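Local structure of AlkZ (Streptomyces sahachiroi, 5UUJ) at residues G285-Y290 against A314-P319; G39-V44 against A78-L83; T279-L284 against P319-D324. The protein belongs to the AlkZ-like DNA glycosylase family, a group of proteins in the helix-turn-helix clan. One frame throughout, in Å; residues are numbered along the deposited sequence.

Contact 1 (G285-Y290 against A314-P319); sequences GGFDQY and AGWISP
G315 meets F287 through its carbonyl: G315 O comes to 3.1 Å from F287 CE1. W316 starts away from the other segment, yet its indole meets F287: the ring edge of F287 points to the face of the indole's six-membered ring, a T-shaped pair with centroids 5.8 Å apart and planes at 78°; F287 CE2 lies above the rim of the indole. The indole has a weak bond from W316 NE1 to S318 OG, whose stronger partner is the carbonyl of V310. I317 meets F287 with both side chain and backbone. Its CB stands over the face of the F287 ring in a CH-pi contact, 4.0 Å from the centroid, while I317 CG1 runs on to F287 CD1 at 3.6 Å. The F287 CG lies anti to its own carbonyl carbon (chi1 -62°), which brings one ring face against I317 CB and I317 N. I317 O then takes the one direct hydrogen bond between the segments, from F287 N at 3.2 Å, with the donor well above the carbonyl plane. S318 acts through its backbone: water 1 donates to S318 O and G285 O and accepts from D288 N, a three-way bridge. P319 lays its ring against the G285-G286 backbone, with P319 CG 3.7 Å from G286 N. D288 is the N-cap of helix 289-292, its OD2 accepting from Y290 N. The contact joins that helix's entry to the loop between helix 307-310 and strand 320-323; helix 45-53 touches F287 and D288, and W331 of strand 326-334 packs on P319.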
loop_
_atom_site.group_PDB
_atom_site.type_symbol
_atom_site.label_atom_id
_atom_site.label_comp_id
_atom_site.label_asym_id
_atom_site.label_seq_id
_atom_site.Cartn_x
_atom_site.Cartn_y
_atom_site.Cartn_z
ATOM N N GLY A 285 -0.575 -12.855 -3.867
ATOM C CA GLY A 285 -1.988 -12.541 -3.963
ATOM C C GLY A 285 -2.223 -11.293 -4.792
ATOM O O GLY A 285 -1.278 -10.672 -5.275
ATOM N N GLY A 286 -3.488 -10.924 -4.963
ATOM C CA GLY A 286 -3.827 -9.733 -5.714
ATOM C C GLY A 286 -3.360 -8.476 -5.009
ATOM O O GLY A 286 -3.109 -8.496 -3.808
ATOM N N PHE A 287 -3.235 -7.387 -5.762
ATOM C CA PHE A 287 -2.889 -6.084 -5.199
ATOM C C PHE A 287 -1.650 -6.149 -4.309
ATOM O O PHE A 287 -1.588 -5.473 -3.284
ATOM C CB PHE A 287 -4.062 -5.521 -4.381
ATOM C CG PHE A 287 -5.308 -5.273 -5.181
ATOM C CD1 PHE A 287 -5.497 -4.067 -5.837
ATOM C CD2 PHE A 287 -6.303 -6.237 -5.261
ATOM C CE1 PHE A 287 -6.647 -3.830 -6.567
ATOM C CE2 PHE A 287 -7.455 -6.004 -5.991
ATOM C CZ PHE A 287 -7.628 -4.797 -6.643
ATOM N N ASP A 288 -0.667 -6.961 -4.680
ATOM C CA ASP A 288 0.477 -7.155 -3.801
ATOM C C ASP A 288 1.481 -6.015 -3.904
ATOM O O ASP A 288 1.759 -5.502 -4.990
ATOM C CB ASP A 288 1.178 -8.479 -4.092
ATOM C CG ASP A 288 2.176 -8.847 -3.009
ATOM O OD1 ASP A 288 1.738 -9.357 -1.957
ATOM O OD2 ASP A 288 3.388 -8.613 -3.198
ATOM N N GLN A 289 2.025 -5.636 -2.753
ATOM C CA GLN A 289 2.976 -4.539 -2.658
ATOM C C GLN A 289 4.242 -4.761 -3.484
ATOM O O GLN A 289 4.884 -3.794 -3.892
ATOM C CB GLN A 289 3.354 -4.306 -1.194
ATOM C CG GLN A 289 2.252 -3.664 -0.362
ATOM C CD GLN A 289 1.892 -2.266 -0.842
ATOM O OE1 GLN A 289 2.643 -1.313 -0.639
ATOM N NE2 GLN A 289 0.736 -2.142 -1.483
ATOM N N TYR A 290 4.608 -6.016 -3.731
ATOM C CA TYR A 290 5.774 -6.293 -4.568
ATOM C C TYR A 290 5.584 -5.645 -5.937
ATOM O O TYR A 290 6.540 -5.173 -6.556
ATOM C CB TYR A 290 6.015 -7.797 -4.729
ATOM C CG TYR A 290 7.214 -8.092 -5.599
ATOM C CD1 TYR A 290 8.504 -8.022 -5.085
ATOM C CD2 TYR A 290 7.062 -8.408 -6.943
ATOM C CE1 TYR A 290 9.607 -8.271 -5.884
ATOM C CE2 TYR A 290 8.156 -8.658 -7.746
ATOM C CZ TYR A 290 9.426 -8.589 -7.212
ATOM O OH TYR A 290 10.521 -8.839 -8.007
ATOM N N ALA A 314 -11.602 -1.148 -13.575
ATOM C CA ALA A 314 -11.976 -0.804 -12.204
ATOM C C ALA A 314 -10.831 -1.065 -11.223
ATOM O O ALA A 314 -11.062 -1.295 -10.035
ATOM C CB ALA A 314 -13.235 -1.574 -11.783
ATOM N N GLY A 315 -9.600 -1.036 -11.728
ATOM C CA GLY A 315 -8.418 -1.100 -10.883
ATOM C C GLY A 315 -8.121 -2.469 -10.301
ATOM O O GLY A 315 -7.430 -2.571 -9.287
ATOM N N TRP A 316 -8.625 -3.524 -10.937
ATOM C CA TRP A 316 -8.323 -4.888 -10.499
ATOM C C TRP A 316 -6.854 -5.215 -10.759
ATOM O O TRP A 316 -6.374 -5.093 -11.884
ATOM C CB TRP A 316 -9.217 -5.915 -11.206
ATOM C CG TRP A 316 -8.910 -7.359 -10.824
ATOM C CD1 TRP A 316 -8.107 -8.237 -11.499
ATOM C CD2 TRP A 316 -9.402 -8.073 -9.679
ATOM N NE1 TRP A 316 -8.076 -9.449 -10.851
ATOM C CE2 TRP A 316 -8.859 -9.373 -9.730
ATOM C CE3 TRP A 316 -10.251 -7.739 -8.619
ATOM C CZ2 TRP A 316 -9.138 -10.341 -8.763
ATOM C CZ3 TRP A 316 -10.528 -8.704 -7.659
ATOM C CH2 TRP A 316 -9.972 -9.987 -7.738
ATOM N N ILE A 317 -6.145 -5.614 -9.707
ATOM C CA ILE A 317 -4.764 -6.073 -9.825
ATOM C C ILE A 317 -4.737 -7.559 -9.491
ATOM O O ILE A 317 -4.960 -7.945 -8.345
ATOM C CB ILE A 317 -3.806 -5.304 -8.885
ATOM C CG1 ILE A 317 -3.979 -3.790 -9.050
ATOM C CG2 ILE A 317 -2.361 -5.715 -9.137
ATOM C CD1 ILE A 317 -3.590 -3.256 -10.410
ATOM N N SER A 318 -4.470 -8.388 -10.496
ATOM C CA SER A 318 -4.576 -9.836 -10.343
ATOM C C SER A 318 -3.479 -10.415 -9.458
ATOM O O SER A 318 -2.417 -9.813 -9.305
ATOM C CB SER A 318 -4.520 -10.525 -11.709
ATOM O OG SER A 318 -5.506 -10.014 -12.588
ATOM N N PRO A 319 -3.736 -11.595 -8.870
ATOM C CA PRO A 319 -2.629 -12.353 -8.284
ATOM C C PRO A 319 -1.628 -12.704 -9.375
ATOM O O PRO A 319 -2.051 -12.926 -10.509
ATOM C CB PRO A 319 -3.308 -13.605 -7.712
ATOM C CG PRO A 319 -4.755 -13.233 -7.565
ATOM C CD PRO A 319 -5.035 -12.262 -8.670
HETATM O O HOH W 1 -0.664 -8.778 -7.115
#

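Contact 2 (G39-V44 against A78-L83); sequences GVQAQV and AMRGTL
A42 N donates to L83 O at 2.9 Å, nearly straight at 166°, and R80 NH2 gives a bond of 3.1 Å to Q41 OE1. That oxygen is met in its carbonyl plane, on a lone pair, and amide and guanidinium are only 25° from coplanar. The Q41 chain runs extended beyond CG (chi2 -154°), which carries the amide across to R80, while R80 NH1 is held by the carbonyl of W230. T82 OG1 sits beside this pair, 3.6 Å from Q41 OE1, but gives its proton to M79 O, which also accepts from T82 N and so ties the turn together. Water 2 makes a third link, donating to Q43 OE1 and accepting from L83 N. L83 fills the rest by van der Waals contact with polar atoms: L83 CD2 lies 3.5 Å from A42 O, and the Q43 side chain crosses it at about a right angle, OE1 near L83 CB. The short strand 40-41 thus edges a three-stranded antiparallel sheet beside strand 83-86, with strand 74-77 on the far side of the latter; helix 224-232 packs on M79, and L292 of helix 289-292 touches Q41 and R80.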
loop_
_atom_site.group_PDB
_atom_site.type_symbol
_atom_site.label_atom_id
_atom_site.label_comp_id
_atom_site.label_asym_id
_atom_site.label_seq_id
_atom_site.Cartn_x
_atom_site.Cartn_y
_atom_site.Cartn_z
ATOM N N GLY A 39 2.876 0.197 4.236
ATOM C CA GLY A 39 1.445 0.019 4.103
ATOM C C GLY A 39 1.088 -1.157 3.217
ATOM O O GLY A 39 1.910 -1.645 2.443
ATOM N N VAL A 40 -0.147 -1.621 3.361
ATOM C CA VAL A 40 -0.703 -2.675 2.522
ATOM C C VAL A 40 -2.092 -2.239 2.081
ATOM O O VAL A 40 -2.908 -1.844 2.915
ATOM C CB VAL A 40 -0.786 -4.027 3.272
ATOM C CG1 VAL A 40 -1.501 -5.084 2.422
ATOM C CG2 VAL A 40 0.597 -4.503 3.672
ATOM N N GLN A 41 -2.352 -2.292 0.777
ATOM C CA GLN A 41 -3.669 -1.938 0.259
ATOM C C GLN A 41 -4.702 -2.889 0.837
ATOM O O GLN A 41 -4.525 -4.106 0.793
ATOM C CB GLN A 41 -3.700 -1.974 -1.272
ATOM C CG GLN A 41 -3.751 -0.582 -1.908
ATOM C CD GLN A 41 -4.398 -0.534 -3.292
ATOM O OE1 GLN A 41 -3.992 0.263 -4.139
ATOM N NE2 GLN A 41 -5.420 -1.360 -3.516
ATOM N N ALA A 42 -5.779 -2.323 1.376
ATOM C CA ALA A 42 -6.742 -3.090 2.156
ATOM C C ALA A 42 -8.185 -2.804 1.767
ATOM O O ALA A 42 -9.091 -2.971 2.583
ATOM C CB ALA A 42 -6.540 -2.805 3.636
ATOM N N GLN A 43 -8.407 -2.382 0.528
ATOM C CA GLN A 43 -9.766 -2.121 0.073
ATOM C C GLN A 43 -10.533 -3.436 -0.011
ATOM O O GLN A 43 -11.711 -3.503 0.338
ATOM C CB GLN A 43 -9.769 -1.408 -1.280
ATOM C CG GLN A 43 -11.159 -1.032 -1.772
ATOM C CD GLN A 43 -11.948 -0.231 -0.751
ATOM O OE1 GLN A 43 -11.543 0.862 -0.354
ATOM N NE2 GLN A 43 -13.080 -0.775 -0.315
ATOM N N VAL A 44 -9.852 -4.474 -0.485
ATOM C CA VAL A 44 -10.360 -5.838 -0.415
ATOM C C VAL A 44 -9.659 -6.521 0.757
ATOM O O VAL A 44 -8.475 -6.846 0.678
ATOM C CB VAL A 44 -10.115 -6.616 -1.721
ATOM C CG1 VAL A 44 -10.740 -8.002 -1.642
ATOM C CG2 VAL A 44 -10.675 -5.845 -2.913
ATOM N N ALA A 78 -4.536 6.539 2.507
ATOM C CA ALA A 78 -3.184 7.068 2.432
ATOM C C ALA A 78 -2.751 7.226 0.971
ATOM O O ALA A 78 -3.331 8.032 0.238
ATOM C CB ALA A 78 -2.220 6.163 3.196
HETATM N N MSE A 79 -1.747 6.458 0.547
HETATM C CA MSE A 79 -1.150 6.634 -0.779
HETATM C C MSE A 79 -2.167 6.497 -1.907
HETATM O O MSE A 79 -2.957 5.551 -1.936
HETATM C CB MSE A 79 -0.018 5.629 -0.996
HETATM C CG MSE A 79 1.322 6.088 -0.440
HETATM SE SE MSE A 79 1.338 6.244 1.510
HETATM C CE MSE A 79 0.969 4.367 1.908
ATOM N N ARG A 80 -2.135 7.459 -2.826
ATOM C CA ARG A 80 -3.025 7.478 -3.985
ATOM C C ARG A 80 -4.496 7.539 -3.565
ATOM O O ARG A 80 -5.390 7.274 -4.365
ATOM C CB ARG A 80 -2.769 6.253 -4.871
ATOM C CG ARG A 80 -1.299 6.078 -5.253
ATOM C CD ARG A 80 -1.050 4.837 -6.100
ATOM N NE ARG A 80 -1.508 3.612 -5.446
ATOM C CZ ARG A 80 -0.840 2.955 -4.498
ATOM N NH1 ARG A 80 0.332 3.397 -4.057
ATOM N NH2 ARG A 80 -1.356 1.849 -3.982
ATOM N N GLY A 81 -4.738 7.891 -2.307
ATOM C CA GLY A 81 -6.088 8.015 -1.792
ATOM C C GLY A 81 -6.785 6.695 -1.511
ATOM O O GLY A 81 -7.980 6.682 -1.220
ATOM N N THR A 82 -6.056 5.585 -1.591
ATOM C CA THR A 82 -6.657 4.272 -1.369
ATOM C C THR A 82 -6.517 3.828 0.086
ATOM O O THR A 82 -5.604 4.251 0.799
ATOM C CB THR A 82 -6.031 3.193 -2.275
ATOM O OG1 THR A 82 -4.654 3.015 -1.934
ATOM C CG2 THR A 82 -6.142 3.583 -3.743
ATOM N N LEU A 83 -7.433 2.966 0.511
ATOM C CA LEU A 83 -7.439 2.433 1.866
ATOM C C LEU A 83 -6.221 1.552 2.124
ATOM O O LEU A 83 -5.978 0.593 1.393
ATOM C CB LEU A 83 -8.721 1.635 2.103
ATOM C CG LEU A 83 -8.969 1.145 3.528
ATOM C CD1 LEU A 83 -9.177 2.323 4.464
ATOM C CD2 LEU A 83 -10.166 0.206 3.558
HETATM O O HOH W 2 -9.704 2.315 -1.315
#

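Contact 3 (T279-L284 against P319-D324); sequences TGIRLL and PVVVKD
Strands 281-284 and 320-323 run antiparallel, their axes 4.8 Å apart at closest approach, with R282-V322 and L284-V320 as hydrogen-bonded pairs and I281-K323 and L283-V321 as non-hydrogen-bonded ones. Each hydrogen-bonded pair is closed by two bonds, the shorter being those of R282 with V322. Past the strand ends, D324 N donates to G280 O, and D324 OD1 takes G280 N at 3.1 Å, while D324 OD2 forms a weak salt bridge with K323 NZ. On the face of I281 and L283, I281 CD1 presses on K323 CG at 3.5 Å, a tight carbon contact. L283 and V321 lie side by side, with L283 CD2 3.7 Å from V321 CG2. The other face holds L284, whose CD1 crosses to V322 CG2 at 3.7 Å. R282 turns its long chain away from V322, bent at chi2, to a salt bridge with E23. This antiparallel pair, joined by a long connection with helices 289-292 and 307-310, forms one edge of a mixed sheet, strand 281-284 outermost and strand 326-334 next to 320-323; M17 of helix 9-19 covers R282 and V322, and helix 351-365 touches R282 through H360 and L283 through V361.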
loop_
_atom_site.group_PDB
_atom_site.type_symbol
_atom_site.label_atom_id
_atom_site.label_comp_id
_atom_site.label_asym_id
_atom_site.label_seq_id
_atom_site.Cartn_x
_atom_site.Cartn_y
_atom_site.Cartn_z
ATOM N N THR A 279 16.359 -15.983 -8.207
ATOM C CA THR A 279 15.894 -17.231 -8.808
ATOM C C THR A 279 14.682 -17.762 -8.045
ATOM O O THR A 279 14.525 -17.489 -6.857
ATOM C CB THR A 279 16.985 -18.321 -8.815
ATOM O OG1 THR A 279 17.408 -18.585 -7.471
ATOM C CG2 THR A 279 18.181 -17.892 -9.647
ATOM N N GLY A 280 13.830 -18.516 -8.734
ATOM C CA GLY A 280 12.744 -19.233 -8.086
ATOM C C GLY A 280 11.359 -18.701 -8.398
ATOM O O GLY A 280 11.204 -17.678 -9.064
ATOM N N ILE A 281 10.351 -19.411 -7.900
ATOM C CA ILE A 281 8.954 -19.063 -8.129
ATOM C C ILE A 281 8.317 -18.524 -6.855
ATOM O O ILE A 281 8.598 -18.998 -5.754
ATOM C CB ILE A 281 8.139 -20.280 -8.618
ATOM C CG1 ILE A 281 8.789 -20.906 -9.854
ATOM C CG2 ILE A 281 6.694 -19.887 -8.915
ATOM C CD1 ILE A 281 8.897 -19.977 -11.039
ATOM N N ARG A 282 7.448 -17.535 -7.020
ATOM C CA ARG A 282 6.678 -16.993 -5.914
ATOM C C ARG A 282 5.254 -16.704 -6.393
ATOM O O ARG A 282 5.058 -16.127 -7.463
ATOM C CB ARG A 282 7.348 -15.730 -5.365
ATOM C CG ARG A 282 6.835 -15.273 -4.015
ATOM C CD ARG A 282 7.286 -16.177 -2.874
ATOM N NE ARG A 282 6.292 -16.171 -1.800
ATOM C CZ ARG A 282 6.562 -16.122 -0.497
ATOM N NH1 ARG A 282 7.811 -16.079 -0.051
ATOM N NH2 ARG A 282 5.562 -16.117 0.371
ATOM N N LEU A 283 4.269 -17.138 -5.612
ATOM C CA LEU A 283 2.867 -16.859 -5.905
ATOM C C LEU A 283 2.346 -15.795 -4.951
ATOM O O LEU A 283 2.190 -16.043 -3.757
ATOM C CB LEU A 283 2.012 -18.125 -5.796
ATOM C CG LEU A 283 2.254 -19.233 -6.824
ATOM C CD1 LEU A 283 1.271 -20.372 -6.610
ATOM C CD2 LEU A 283 2.150 -18.707 -8.242
ATOM N N LEU A 284 2.080 -14.614 -5.494
ATOM C CA LEU A 284 1.612 -13.487 -4.701
ATOM C C LEU A 284 0.123 -13.259 -4.923
ATOM O O LEU A 284 -0.383 -13.447 -6.029
ATOM C CB LEU A 284 2.398 -12.224 -5.059
ATOM C CG LEU A 284 3.923 -12.354 -5.007
ATOM C CD1 LEU A 284 4.584 -11.066 -5.472
ATOM C CD2 LEU A 284 4.395 -12.724 -3.611
ATOM N N PRO A 319 -3.736 -11.595 -8.870
ATOM C CA PRO A 319 -2.629 -12.353 -8.284
ATOM C C PRO A 319 -1.628 -12.704 -9.375
ATOM O O PRO A 319 -2.051 -12.926 -10.509
ATOM C CB PRO A 319 -3.308 -13.605 -7.712
ATOM C CG PRO A 319 -4.755 -13.233 -7.565
ATOM C CD PRO A 319 -5.035 -12.262 -8.670
ATOM N N VAL A 320 -0.339 -12.746 -9.052
ATOM C CA VAL A 320 0.682 -12.936 -10.074
ATOM C C VAL A 320 1.645 -14.065 -9.749
ATOM O O VAL A 320 1.905 -14.378 -8.583
ATOM C CB VAL A 320 1.502 -11.645 -10.300
ATOM C CG1 VAL A 320 0.651 -10.592 -10.993
ATOM C CG2 VAL A 320 2.061 -11.116 -8.982
ATOM N N VAL A 321 2.151 -14.680 -10.812
ATOM C CA VAL A 321 3.240 -15.635 -10.729
ATOM C C VAL A 321 4.541 -14.888 -10.976
ATOM O O VAL A 321 4.747 -14.333 -12.057
ATOM C CB VAL A 321 3.091 -16.764 -11.764
ATOM C CG1 VAL A 321 4.168 -17.828 -11.561
ATOM C CG2 VAL A 321 1.706 -17.376 -11.685
ATOM N N VAL A 322 5.409 -14.863 -9.973
ATOM C CA VAL A 322 6.710 -14.218 -10.105
ATOM C C VAL A 322 7.801 -15.273 -10.269
ATOM O O VAL A 322 7.951 -16.158 -9.427
ATOM C CB VAL A 322 7.023 -13.326 -8.891
ATOM C CG1 VAL A 322 8.332 -12.585 -9.099
ATOM C CG2 VAL A 322 5.895 -12.333 -8.658
ATOM N N LYS A 323 8.547 -15.176 -11.367
ATOM C CA LYS A 323 9.674 -16.066 -11.629
ATOM C C LYS A 323 10.945 -15.252 -11.840
ATOM O O LYS A 323 11.008 -14.403 -12.728
ATOM C CB LYS A 323 9.406 -16.949 -12.850
ATOM C CG LYS A 323 10.583 -17.852 -13.216
ATOM C CD LYS A 323 10.185 -18.939 -14.198
ATOM C CE LYS A 323 11.340 -19.899 -14.464
ATOM N NZ LYS A 323 12.493 -19.231 -15.135
ATOM N N ASP A 324 11.952 -15.525 -11.016
ATOM C CA ASP A 324 13.210 -14.787 -11.040
ATOM C C ASP A 324 12.974 -13.286 -10.865
ATOM O O ASP A 324 13.724 -12.471 -11.399
ATOM C CB ASP A 324 13.975 -15.051 -12.345
ATOM C CG ASP A 324 14.250 -16.532 -12.578
ATOM O OD1 ASP A 324 14.163 -17.319 -11.613
ATOM O OD2 ASP A 324 14.557 -16.910 -13.729
#

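How the contacts relate
Along the chain contact 2 closes first; contacts 3 and 1 then share one excursion, strand 281-284 leading into G285-Y290 and A314-P319 leading into strand 320-323, with P319 common to both. Contact 1 lies next to the end of the strand pair of contact 3, where the two segments leave the sheet as loops, and their centres lie 13 Å apart, with Y290 CB packed on L284 CD1 at 3.6 Å. On its other flank contact 1 meets contact 2, 12 Å away between centres, where F287 CD1 touches Q41 NE2. Contacts 2 and 3 are separate, about 10 Å apart at their nearest atoms. Contact 1 therefore bridges the five-stranded and three-stranded sheets of this AlkZ-like fold.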